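Local structure of glycosyl hydrolase (Rhizobium leguminosarum bv. trifolii, 5NDX) at residues A[564-569]-A[585-590]. The protein probably hydrolyses O-glycosidic bonds as a bacterial orthologue of human alpha-L-iduronidase, a member of glycosyl hydrolase family 39. The protein carries 2 engineered substitutions. Sequence-based numbering, arbitrary orientation.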
ATOM      1  N   ALA A 564      10.637 -15.358   0.354  1.00 33.70           N
ATOM      2  CA  ALA A 564      11.060 -15.768  -0.988  1.00 35.05           C
ATOM      3  C   ALA A 564      10.272 -16.983  -1.525  1.00 36.32           C
ATOM      4  O   ALA A 564      10.843 -17.921  -2.089  1.00 36.73           O
ATOM      5  CB  ALA A 564      12.549 -16.049  -1.023  1.00 36.45           C
ATOM      6  N   ILE A 565       8.956 -16.937  -1.314  1.00 35.50           N
ATOM      7  CA  ILE A 565       8.004 -17.867  -1.902  1.00 35.24           C
ATOM      8  C   ILE A 565       7.316 -17.267  -3.117  1.00 33.24           C
ATOM      9  O   ILE A 565       6.830 -16.133  -3.059  1.00 34.44           O
ATOM     10  CB  ILE A 565       6.925 -18.271  -0.887  1.00 35.03           C
ATOM     11  CG1 ILE A 565       7.577 -18.853   0.375  1.00 37.29           C
ATOM     12  CG2 ILE A 565       5.996 -19.319  -1.497  1.00 36.11           C
ATOM     13  CD1 ILE A 565       8.452 -20.118   0.172  1.00 36.54           C
ATOM     14  N   PHE A 566       7.290 -18.036  -4.198  1.00 31.98           N
ATOM     15  CA  PHE A 566       6.669 -17.676  -5.456  1.00 35.37           C
ATOM     16  C   PHE A 566       5.554 -18.657  -5.827  1.00 36.24           C
ATOM     17  O   PHE A 566       5.680 -19.854  -5.569  1.00 40.84           O
ATOM     18  CB  PHE A 566       7.746 -17.743  -6.541  1.00 37.83           C
ATOM     19  CG  PHE A 566       8.882 -16.819  -6.280  1.00 40.15           C
ATOM     20  CD1 PHE A 566       9.966 -17.226  -5.548  1.00 41.57           C
ATOM     21  CD2 PHE A 566       8.820 -15.503  -6.724  1.00 43.79           C
ATOM     22  CE1 PHE A 566      11.014 -16.363  -5.311  1.00 43.69           C
ATOM     23  CE2 PHE A 566       9.878 -14.643  -6.490  1.00 45.72           C
ATOM     24  CZ  PHE A 566      10.961 -15.074  -5.770  1.00 42.40           C
ATOM     25  N   TYR A 567       4.484 -18.178  -6.446  1.00 33.59           N
ATOM     26  CA  TYR A 567       3.324 -19.029  -6.774  1.00 33.24           C
ATOM     27  C   TYR A 567       3.215 -19.208  -8.283  1.00 35.21           C
ATOM     28  O   TYR A 567       3.546 -18.293  -9.081  1.00 33.14           O
ATOM     29  CB  TYR A 567       2.020 -18.468  -6.181  1.00 31.92           C
ATOM     30  CG  TYR A 567       2.100 -18.286  -4.704  1.00 32.82           C
ATOM     31  CD1 TYR A 567       1.849 -19.344  -3.824  1.00 32.35           C
ATOM     32  CD2 TYR A 567       2.540 -17.094  -4.161  1.00 33.62           C
ATOM     33  CE1 TYR A 567       2.001 -19.174  -2.437  1.00 33.63           C
ATOM     34  CE2 TYR A 567       2.687 -16.918  -2.787  1.00 34.88           C
ATOM     35  CZ  TYR A 567       2.399 -17.972  -1.913  1.00 36.07           C
ATOM     36  OH  TYR A 567       2.571 -17.765  -0.549  1.00 36.66           O
ATOM     37  N   ASP A 568       2.811 -20.411  -8.666  1.00 37.10           N
ATOM     38  CA  ASP A 568       2.353 -20.720 -10.015  1.00 39.88           C
ATOM     39  C   ASP A 568       0.867 -21.019  -9.936  1.00 40.63           C
ATOM     40  O   ASP A 568       0.369 -21.542  -8.929  1.00 38.90           O
ATOM     41  CB  ASP A 568       3.039 -21.980 -10.497  1.00 43.79           C
ATOM     42  CG  ASP A 568       4.546 -21.801 -10.670  1.00 46.83           C
ATOM     43  OD1 ASP A 568       5.030 -20.672 -10.931  1.00 47.66           O
ATOM     44  OD2 ASP A 568       5.241 -22.814 -10.517  1.00 52.72           O
ATOM     45  N   VAL A 569       0.180 -20.688 -11.007  1.00 40.21           N
ATOM     46  CA  VAL A 569      -1.211 -20.989 -11.182  1.00 40.27           C
ATOM     47  C   VAL A 569      -1.297 -21.964 -12.317  1.00 41.04           C
ATOM     48  O   VAL A 569      -0.710 -21.728 -13.385  1.00 39.76           O
ATOM     49  CB  VAL A 569      -2.033 -19.753 -11.517  1.00 37.71           C
ATOM     50  CG1 VAL A 569      -3.479 -20.152 -11.781  1.00 36.30           C
ATOM     51  CG2 VAL A 569      -1.977 -18.769 -10.374  1.00 37.22           C
ATOM     52  N   PRO A 585       6.593 -15.880 -12.179  1.00 42.50           N
ATOM     53  CA  PRO A 585       6.436 -16.262 -10.771  1.00 42.00           C
ATOM     54  C   PRO A 585       5.830 -15.147  -9.927  1.00 39.82           C
ATOM     55  O   PRO A 585       6.239 -13.980 -10.042  1.00 38.53           O
ATOM     56  CB  PRO A 585       7.878 -16.507 -10.317  1.00 42.81           C
ATOM     57  CG  PRO A 585       8.598 -16.856 -11.566  1.00 44.27           C
ATOM     58  CD  PRO A 585       7.999 -15.976 -12.601  1.00 41.64           C
ATOM     59  N   LEU A 586       4.833 -15.486  -9.127  1.00 35.07           N
ATOM     60  CA  LEU A 586       4.051 -14.474  -8.456  1.00 34.24           C
ATOM     61  C   LEU A 586       4.548 -14.378  -7.058  1.00 34.08           C
ATOM     62  O   LEU A 586       4.560 -15.393  -6.335  1.00 34.03           O
ATOM     63  CB  LEU A 586       2.590 -14.871  -8.434  1.00 35.33           C
ATOM     64  CG  LEU A 586       1.935 -14.978  -9.808  1.00 35.53           C
ATOM     65  CD1 LEU A 586       0.660 -15.814  -9.705  1.00 35.46           C
ATOM     66  CD2 LEU A 586       1.679 -13.557 -10.369  1.00 35.87           C
ATOM     67  N   ILE A 587       4.888 -13.194  -6.592  1.00 32.44           N
ATOM     68  CA  ILE A 587       5.128 -13.066  -5.146  1.00 34.92           C
ATOM     69  C   ILE A 587       3.884 -12.708  -4.301  1.00 34.07           C
ATOM     70  O   ILE A 587       3.926 -12.861  -3.077  1.00 31.69           O
ATOM     71  CB  ILE A 587       6.279 -12.124  -4.776  1.00 38.98           C
ATOM     72  CG1 ILE A 587       5.979 -10.725  -5.238  1.00 41.63           C
ATOM     73  CG2 ILE A 587       7.586 -12.616  -5.361  1.00 42.32           C
ATOM     74  CD1 ILE A 587       7.080  -9.770  -4.818  1.00 47.68           C
ATOM     75  N   SER A 588       2.832 -12.214  -4.939  1.00 31.60           N
ATOM     76  CA  SER A 588       1.579 -11.905  -4.266  1.00 32.18           C
ATOM     77  C   SER A 588       0.581 -13.018  -4.549  1.00 32.22           C
ATOM     78  O   SER A 588       0.667 -13.698  -5.558  1.00 35.04           O
ATOM     79  CB  SER A 588       1.001 -10.522  -4.755  1.00 32.39           C
ATOM     80  OG  SER A 588       1.742  -9.442  -4.128  1.00 33.81           O
ATOM     81  N   THR A 589      -0.390 -13.160  -3.667  1.00 31.47           N
ATOM     82  CA  THR A 589      -1.330 -14.264  -3.708  1.00 31.83           C
ATOM     83  C   THR A 589      -2.592 -13.886  -4.431  1.00 32.02           C
ATOM     84  O   THR A 589      -3.671 -13.976  -3.885  1.00 30.84           O
ATOM     85  CB  THR A 589      -1.648 -14.705  -2.281  1.00 32.76           C
ATOM     86  OG1 THR A 589      -2.299 -13.636  -1.598  1.00 32.01           O
ATOM     87  CG2 THR A 589      -0.371 -15.087  -1.568  1.00 32.60           C
ATOM     88  N   ALA A 590      -2.433 -13.500  -5.697  1.00 32.75           N
ATOM     89  CA  ALA A 590      -3.530 -13.093  -6.528  1.00 33.48           C
ATOM     90  C   ALA A 590      -3.141 -13.271  -7.994  1.00 33.75           C
ATOM     91  O   ALA A 590      -1.975 -13.182  -8.344  1.00 33.75           O
ATOM     92  CB  ALA A 590      -3.921 -11.649  -6.232  1.00 32.94           C
TER
HETATM   93  O   HOH W   1       5.579 -14.407  -1.601  1.00 33.17           O
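Tyr567 and Leu586 form a single antiparallel hydrogen-bonded pair: Tyr567 N donates to Leu586 O over 2.8 Å, and Leu586 N returns a bond to Tyr567 O over 3.1 Å. Leu586 O also receives a weaker CA-H...O contact from Phe566 CA at 3.2 Å. Phe566 lies on one face of the strand, Tyr567 and Val569 on the other. On the Phe566 face, CD2 and CE2 of its ring meet the methyl CG2 of Ile587, with CE2 and CG2 a tight 3.3 Å apart, while the Pro585 ring crosses the Phe566 side chain obliquely, its CB touching CD2. Because Ile587 CG2 is anti to its own carbonyl carbon (CG1 at chi1 62°), this branch faces the ring and the longer arm leads away. The Tyr567 side chain runs alongside Thr589, whose CG2 approaches ring atom CE2 at 3.8 Å; Trp556 packs edge-to-face with the same ring. Were Tyr567 replaced by an alanine, the Thr589 methyl and Trp556 would probably lose their aromatic partner and a gap open beside the bridge. Farther along, Val569 CG2 meets Leu586 CD1 at 4.0 Å. Beside the bridge, on the Ile565 side, one water donates to both Ile565 O and Ile587 O. The chain leaves the bridge at Ile587, and Thr589 then centres an inverse gamma turn leading into strand 590-594. This isolated beta bridge ties the loop between strands 579-580 and 590-594 to strand 566-572 of the small C-terminal antiparallel sheet.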